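PDB 4ZOQ: intracellular serine protease from Bacillus licheniformis, which probably acts as a subtilisin-like serine endopeptidase that cleaves lanthipeptide precursors. Local coordinates for residues R34-E39 with I97-T102; R40-V45 with Y293-H298; S291-R294 with K300-A303. All blocks are in the same frame, centred on the assembly; numbering follows the deposited sequence.

Contact 1 of 3, residues R34-E39 with I97-T102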
# COMPACT_ATOMS: atom_id res chain seq x y z
N ARG B 34 -14.67 17.08 -10.05
CA ARG B 34 -14.99 17.09 -11.47
C ARG B 34 -14.56 15.79 -12.16
O ARG B 34 -15.17 15.38 -13.14
CB ARG B 34 -14.34 18.28 -12.14
CG ARG B 34 -15.09 19.54 -11.92
CD ARG B 34 -14.32 20.75 -12.46
NE ARG B 34 -15.08 21.96 -12.19
CZ ARG B 34 -14.98 22.69 -11.09
NH1 ARG B 34 -14.15 22.31 -10.11
NH2 ARG B 34 -15.73 23.78 -10.95
N THR B 35 -13.51 15.15 -11.64
CA THR B 35 -13.01 13.91 -12.22
C THR B 35 -14.07 12.79 -12.17
O THR B 35 -14.02 11.89 -13.01
CB THR B 35 -11.71 13.41 -11.50
OG1 THR B 35 -11.97 13.08 -10.12
CG2 THR B 35 -10.62 14.45 -11.58
N TYR B 36 -15.05 12.89 -11.27
CA TYR B 36 -16.11 11.88 -11.19
C TYR B 36 -16.90 11.81 -12.47
O TYR B 36 -17.45 10.77 -12.80
CB TYR B 36 -17.09 12.15 -10.06
CG TYR B 36 -16.55 11.97 -8.65
CD1 TYR B 36 -15.27 11.45 -8.42
CD2 TYR B 36 -17.29 12.38 -7.56
CE1 TYR B 36 -14.77 11.32 -7.13
CE2 TYR B 36 -16.79 12.26 -6.26
CZ TYR B 36 -15.54 11.73 -6.06
OH TYR B 36 -15.06 11.60 -4.77
N GLN B 37 -16.99 12.92 -13.19
CA GLN B 37 -17.68 12.91 -14.47
C GLN B 37 -16.72 12.74 -15.65
O GLN B 37 -17.16 12.65 -16.78
CB GLN B 37 -18.57 14.15 -14.64
CG GLN B 37 -17.81 15.43 -14.80
CD GLN B 37 -18.70 16.63 -15.11
OE1 GLN B 37 -18.34 17.76 -14.82
NE2 GLN B 37 -19.77 16.39 -15.83
N ILE B 38 -15.42 12.69 -15.38
CA ILE B 38 -14.42 12.44 -16.42
C ILE B 38 -14.10 10.94 -16.43
O ILE B 38 -14.13 10.29 -17.47
CB ILE B 38 -13.10 13.23 -16.17
CG1 ILE B 38 -13.37 14.74 -15.99
CG2 ILE B 38 -12.10 12.97 -17.30
CD1 ILE B 38 -14.01 15.37 -17.19
N GLU B 39 -13.79 10.40 -15.26
CA GLU B 39 -13.52 8.98 -15.11
C GLU B 39 -13.70 8.65 -13.64
O GLU B 39 -12.90 9.02 -12.78
CB GLU B 39 -12.11 8.61 -15.61
CG GLU B 39 -11.78 7.12 -15.44
CD GLU B 39 -12.79 6.19 -16.15
OE1 GLU B 39 -13.52 5.45 -15.45
OE2 GLU B 39 -12.85 6.19 -17.39
N ILE B 97 -10.94 8.95 -4.62
CA ILE B 97 -10.43 9.34 -5.93
C ILE B 97 -11.03 8.52 -7.09
O ILE B 97 -11.40 9.07 -8.14
CB ILE B 97 -8.87 9.19 -5.96
CG1 ILE B 97 -8.24 10.37 -5.22
CG2 ILE B 97 -8.36 9.15 -7.39
CD1 ILE B 97 -6.91 10.11 -4.68
N ALA B 98 -11.25 7.23 -6.83
CA ALA B 98 -11.76 6.31 -7.83
C ALA B 98 -12.88 5.48 -7.24
O ALA B 98 -12.66 4.33 -6.84
CB ALA B 98 -10.66 5.41 -8.33
N PRO B 99 -14.07 6.07 -7.13
CA PRO B 99 -15.13 5.43 -6.35
C PRO B 99 -15.67 4.14 -6.95
O PRO B 99 -16.24 3.35 -6.22
CB PRO B 99 -16.22 6.52 -6.26
CG PRO B 99 -15.83 7.58 -7.23
CD PRO B 99 -14.36 7.48 -7.45
N ASP B 100 -15.43 3.88 -8.23
CA ASP B 100 -16.01 2.69 -8.84
C ASP B 100 -15.02 1.54 -9.10
O ASP B 100 -15.45 0.46 -9.50
CB ASP B 100 -16.69 3.07 -10.16
CG ASP B 100 -17.98 3.83 -9.93
OD1 ASP B 100 -18.61 3.58 -8.89
OD2 ASP B 100 -18.34 4.70 -10.78
N VAL B 101 -13.71 1.74 -8.88
CA VAL B 101 -12.78 0.62 -9.05
C VAL B 101 -13.00 -0.40 -7.96
O VAL B 101 -13.46 -0.06 -6.87
CB VAL B 101 -11.31 1.04 -9.06
CG1 VAL B 101 -11.00 1.82 -10.33
CG2 VAL B 101 -10.96 1.82 -7.81
N THR B 102 -12.68 -1.66 -8.24
CA THR B 102 -12.94 -2.69 -7.24
C THR B 102 -11.78 -2.71 -6.25
O THR B 102 -10.63 -2.49 -6.62
CB THR B 102 -13.15 -4.08 -7.90
OG1 THR B 102 -14.38 -4.08 -8.64
CG2 THR B 102 -13.20 -5.17 -6.85
O HOH W 1 -12.70 10.17 -10.05
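In the subtilisin-like fold, two loops that lead into two parallel strands of the mixed central sheet meet where the ring of Tyr36 packs against Pro99. Pro99 CG stands over one face of the tyrosine ring, 4.3 Å from the centroid of its six carbons and 26° off the normal, a CH-pi contact. On the CE1 side of the ring, Pro99 CD lies 3.9 Å from Tyr36 CE1. Tyr36 CG stands anti to its own carbonyl carbon (chi1 -69°), which carries the ring forward to the proline. Proline suits the place: its compact ring presents the C-H groups of CG and CD to the aromatic ring, and its fixed phi fits the second position of the type I turn Ala98-Val101.

A water molecule completes the junction. It accepts from Thr35 OG1 and donates to Glu39 O and, at 2.6 Å, to Ile97 O, so three polar atoms of the two loops are joined through one oxygen. The tyrosine hydroxyl bonds to Ile96 O and to Ala10 N, which pins the far end of the ring. Thr35 also packs on helix 333-338, while the Ile97 side chain leans on helix 275-297; strands 46-51 and 102-110 follow the two loops.

Contact 2 of 3, residues R40-V45 with Y293-H298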
# COMPACT_ATOMS: atom_id res chain seq x y z
N ARG B 40 -14.71 7.84 -13.39
CA ARG B 40 -15.07 7.48 -12.04
C ARG B 40 -14.44 6.14 -11.68
O ARG B 40 -14.59 5.67 -10.54
CB ARG B 40 -16.59 7.44 -11.91
CG ARG B 40 -17.15 7.86 -10.57
CD ARG B 40 -18.68 8.13 -10.63
NE ARG B 40 -19.16 8.65 -9.36
CZ ARG B 40 -19.37 7.88 -8.29
NH1 ARG B 40 -19.18 6.57 -8.37
NH2 ARG B 40 -19.80 8.41 -7.15
N GLY B 41 -13.76 5.51 -12.65
CA GLY B 41 -13.17 4.19 -12.46
C GLY B 41 -14.03 3.04 -12.96
O GLY B 41 -15.26 3.13 -13.00
N HIS B 42 -13.38 1.95 -13.36
CA HIS B 42 -14.09 0.75 -13.81
C HIS B 42 -14.17 -0.29 -12.71
O HIS B 42 -13.18 -0.60 -12.09
CB HIS B 42 -13.43 0.13 -15.06
CG HIS B 42 -13.54 0.98 -16.29
ND1 HIS B 42 -13.05 0.58 -17.52
CD2 HIS B 42 -14.04 2.22 -16.48
CE1 HIS B 42 -13.26 1.53 -18.41
NE2 HIS B 42 -13.85 2.54 -17.80
N PRO B 43 -15.37 -0.84 -12.49
CA PRO B 43 -15.51 -1.94 -11.53
C PRO B 43 -14.59 -3.12 -11.82
O PRO B 43 -14.25 -3.80 -10.87
CB PRO B 43 -16.98 -2.36 -11.70
CG PRO B 43 -17.67 -1.13 -12.16
CD PRO B 43 -16.68 -0.38 -13.00
N ASP B 44 -14.19 -3.35 -13.07
CA ASP B 44 -13.32 -4.50 -13.39
C ASP B 44 -11.83 -4.14 -13.45
O ASP B 44 -11.02 -4.94 -13.90
CB ASP B 44 -13.75 -5.17 -14.71
CG ASP B 44 -13.52 -4.30 -15.89
OD1 ASP B 44 -13.52 -3.07 -15.71
OD2 ASP B 44 -13.36 -4.82 -17.00
N VAL B 45 -11.50 -2.92 -13.06
CA VAL B 45 -10.13 -2.61 -12.66
C VAL B 45 -10.03 -2.87 -11.16
O VAL B 45 -10.84 -2.38 -10.37
CB VAL B 45 -9.73 -1.15 -12.97
CG1 VAL B 45 -8.49 -0.75 -12.16
CG2 VAL B 45 -9.55 -0.95 -14.47
N TYR B 293 -7.78 4.70 -19.89
CA TYR B 293 -7.02 4.19 -21.03
C TYR B 293 -7.74 3.00 -21.66
O TYR B 293 -7.85 2.89 -22.88
CB TYR B 293 -5.61 3.79 -20.59
CG TYR B 293 -4.69 3.43 -21.73
CD1 TYR B 293 -4.76 2.19 -22.36
CD2 TYR B 293 -3.75 4.36 -22.20
CE1 TYR B 293 -3.89 1.86 -23.42
CE2 TYR B 293 -2.88 4.06 -23.25
CZ TYR B 293 -2.96 2.81 -23.86
OH TYR B 293 -2.12 2.52 -24.90
N ARG B 294 -8.29 2.13 -20.83
CA ARG B 294 -8.91 0.92 -21.34
C ARG B 294 -10.20 1.31 -22.05
O ARG B 294 -10.59 0.74 -23.06
CB ARG B 294 -9.17 -0.04 -20.20
CG ARG B 294 -7.92 -0.65 -19.61
CD ARG B 294 -8.25 -1.59 -18.47
NE ARG B 294 -8.83 -2.82 -18.97
CZ ARG B 294 -9.22 -3.83 -18.20
NH1 ARG B 294 -9.09 -3.76 -16.88
NH2 ARG B 294 -9.76 -4.92 -18.77
N GLU B 295 -10.82 2.37 -21.54
CA GLU B 295 -12.04 2.88 -22.12
C GLU B 295 -11.80 3.50 -23.49
O GLU B 295 -12.64 3.39 -24.39
CB GLU B 295 -12.66 3.92 -21.19
CG GLU B 295 -14.07 4.30 -21.57
CD GLU B 295 -14.80 5.00 -20.45
OE1 GLU B 295 -15.76 5.73 -20.76
OE2 GLU B 295 -14.36 4.89 -19.28
N ARG B 296 -10.64 4.11 -23.68
CA ARG B 296 -10.39 4.82 -24.91
C ARG B 296 -9.86 3.88 -26.01
O ARG B 296 -10.09 4.13 -27.19
CB ARG B 296 -9.41 5.96 -24.69
CG ARG B 296 -10.02 7.14 -23.92
CD ARG B 296 -9.06 8.29 -23.94
NE ARG B 296 -9.57 9.47 -23.27
CZ ARG B 296 -10.33 10.40 -23.83
NH1 ARG B 296 -10.73 10.26 -25.09
NH2 ARG B 296 -10.72 11.46 -23.11
N HIS B 297 -9.13 2.83 -25.63
CA HIS B 297 -8.44 1.99 -26.62
C HIS B 297 -8.89 0.50 -26.67
O HIS B 297 -8.55 -0.22 -27.60
CB HIS B 297 -6.92 2.05 -26.34
CG HIS B 297 -6.38 3.45 -26.19
ND1 HIS B 297 -6.05 4.26 -27.26
CD2 HIS B 297 -6.08 4.17 -25.08
CE1 HIS B 297 -5.61 5.42 -26.81
NE2 HIS B 297 -5.61 5.39 -25.49
N HIS B 298 -9.69 0.09 -25.68
CA HIS B 298 -10.00 -1.30 -25.35
C HIS B 298 -8.76 -2.20 -25.40
O HIS B 298 -8.81 -3.35 -25.82
CB HIS B 298 -11.11 -1.96 -26.18
CG HIS B 298 -12.49 -1.45 -25.91
ND1 HIS B 298 -13.50 -1.51 -26.84
CD2 HIS B 298 -12.95 -0.59 -24.94
CE1 HIS B 298 -14.58 -0.93 -26.33
NE2 HIS B 298 -14.25 -0.31 -25.23
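The type I turn His42-Val45 runs past the last turns of helix 275-297, with the alpha carbons of His42 and Glu295 8.8 Å apart. His42 NE2 donates to Glu295 OE2 at 2.8 Å, nearly straight at 168°. Histidine suits the place because its ring edge carries an N-H to the carboxylate, though it meets the oxygen from above the carboxylate plane, 37° out. Glu295 has CG anti to the backbone N (chi1 -168°) and an extended chain beyond, which carries the acid to the loop. Glu39 OE2 lies close to the same oxygen, and the closeness of the two carboxylates would probably make one of them easier to protonate and may favour a charged His42. Replacing His42 by alanine would remove the imidazole, and Glu295 OE2 would probably lose its N-H donor while still lying beside Glu39.

The flexible Arg294 can reach its salt-bridge partner Glu132 and still lie along the loop, its NH1 3.7 Å from Val45 CG2. Asp44 OD2 stays 4.0 Å from Arg294 NH2, well out of the guanidinium plane, so charge attraction alone links these two groups. This is a histidine-carboxylate pair in surface packing of a loop on a helix, away from the predicted catalytic triad.

Contact 3 of 3, residues S291-R294 with K300-A303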
# COMPACT_ATOMS: atom_id res chain seq x y z
N SER B 291 -8.41 2.85 -16.01
CA SER B 291 -9.81 2.85 -16.41
C SER B 291 -10.01 3.72 -17.66
O SER B 291 -10.58 3.28 -18.66
CB SER B 291 -10.68 3.34 -15.27
OG SER B 291 -10.57 2.50 -14.13
N GLU B 292 -9.49 4.95 -17.64
CA GLU B 292 -9.67 5.80 -18.81
C GLU B 292 -9.00 5.19 -20.05
O GLU B 292 -9.59 5.16 -21.13
CB GLU B 292 -9.12 7.19 -18.57
CG GLU B 292 -9.24 8.03 -19.81
CD GLU B 292 -9.46 9.49 -19.51
OE1 GLU B 292 -10.18 9.79 -18.53
OE2 GLU B 292 -8.91 10.32 -20.26
N TYR B 293 -7.78 4.70 -19.89
CA TYR B 293 -7.02 4.19 -21.03
C TYR B 293 -7.74 3.00 -21.66
O TYR B 293 -7.85 2.89 -22.88
CB TYR B 293 -5.61 3.79 -20.59
CG TYR B 293 -4.69 3.43 -21.73
CD1 TYR B 293 -4.76 2.19 -22.36
CD2 TYR B 293 -3.75 4.36 -22.20
CE1 TYR B 293 -3.89 1.86 -23.42
CE2 TYR B 293 -2.88 4.06 -23.25
CZ TYR B 293 -2.96 2.81 -23.86
OH TYR B 293 -2.12 2.52 -24.90
N ARG B 294 -8.29 2.13 -20.83
CA ARG B 294 -8.91 0.92 -21.34
C ARG B 294 -10.20 1.31 -22.05
O ARG B 294 -10.59 0.74 -23.06
CB ARG B 294 -9.17 -0.04 -20.20
CG ARG B 294 -7.92 -0.65 -19.61
CD ARG B 294 -8.25 -1.59 -18.47
NE ARG B 294 -8.83 -2.82 -18.97
CZ ARG B 294 -9.22 -3.83 -18.20
NH1 ARG B 294 -9.09 -3.76 -16.88
NH2 ARG B 294 -9.76 -4.92 -18.77
N LYS B 300 -5.21 -2.91 -22.63
CA LYS B 300 -4.64 -2.54 -21.33
C LYS B 300 -3.32 -1.79 -21.53
O LYS B 300 -2.51 -2.18 -22.37
CB LYS B 300 -4.40 -3.75 -20.43
CG LYS B 300 -5.67 -4.42 -19.95
CD LYS B 300 -5.40 -5.77 -19.30
CE LYS B 300 -6.72 -6.41 -18.85
NZ LYS B 300 -6.51 -7.64 -18.06
N PRO B 301 -3.10 -0.72 -20.76
CA PRO B 301 -1.81 -0.03 -20.86
C PRO B 301 -0.72 -0.82 -20.12
O PRO B 301 -1.01 -1.63 -19.24
CB PRO B 301 -2.10 1.33 -20.21
CG PRO B 301 -3.13 1.04 -19.20
CD PRO B 301 -3.99 -0.10 -19.76
N SER B 302 0.54 -0.63 -20.49
CA SER B 302 1.63 -1.24 -19.73
C SER B 302 1.79 -0.47 -18.40
O SER B 302 1.30 0.66 -18.29
CB SER B 302 2.92 -1.20 -20.52
OG SER B 302 3.39 0.12 -20.63
N ALA B 303 2.45 -1.09 -17.42
CA ALA B 303 2.77 -0.44 -16.14
C ALA B 303 3.58 0.82 -16.38
O ALA B 303 3.44 1.81 -15.67
CB ALA B 303 3.54 -1.39 -15.23
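Tyr293 and Pro301 supply the apolar part of this contact, through a CH-pi interaction. Pro301 CB sits over the centre of one face of the tyrosine ring, 3.6 Å from its centroid and only 14° off the normal. The pyrrolidine ring continues along the CD1 side, its CD being 3.5 Å from Tyr293 CD1. With CG anti to the backbone N (chi1 -172°), the phenol lies out along the helix flank with a face turned to the proline. An aromatic residue suits the place because it pairs a broad face for the C-H groups with a hydroxyl that can bond beyond them, here to Gln305. His297 also meets this ring.

The second kind of interaction is aliphatic packing on a guanidinium. Arg294 and Lys300 run side by side in the same direction, and Lys300 CE rests over one face of the guanidinium, 3.4 Å from Arg294 NH2. Nearer the backbone, Lys300 CG is 3.7 Å from Arg294 NE. Lysine suits this exposed place, as its methylenes can pack while the amine continues onward.

Charge opposes this pairing: Lys300 NZ lies 4.3 Å from Arg294 NH2, a like-charge approach probably eased by the salt bridge of Arg294 to Glu132.

The whole is a short connection between two helices, in which the loop folds back on the end of helix 275-297 before Ser302 N-caps helix 303-313.

Overall arrangement
From the N terminus, the chain leaves helix 24-30 through 34-39 and 40-45, which form one continuous loop into strand 46-51. Contact 1 closes first, when 97-102 returns between helix 86-97 and strand 102-110. Contact 2 crosses it: 40-45 lies between the segments of contact 1, while its partner 293-298 comes about 250 residues later, at the end of helix 275-297. Contact 3 is the short-range closure, on the same helix, sharing Tyr293 and Arg294 with contact 2 and following contact 1 in series. Ser291 OG probably bonds to His42 N. Together the three join the entry loops of two neighbouring parallel strands to helix 275-297 and the connection to helix 303-313.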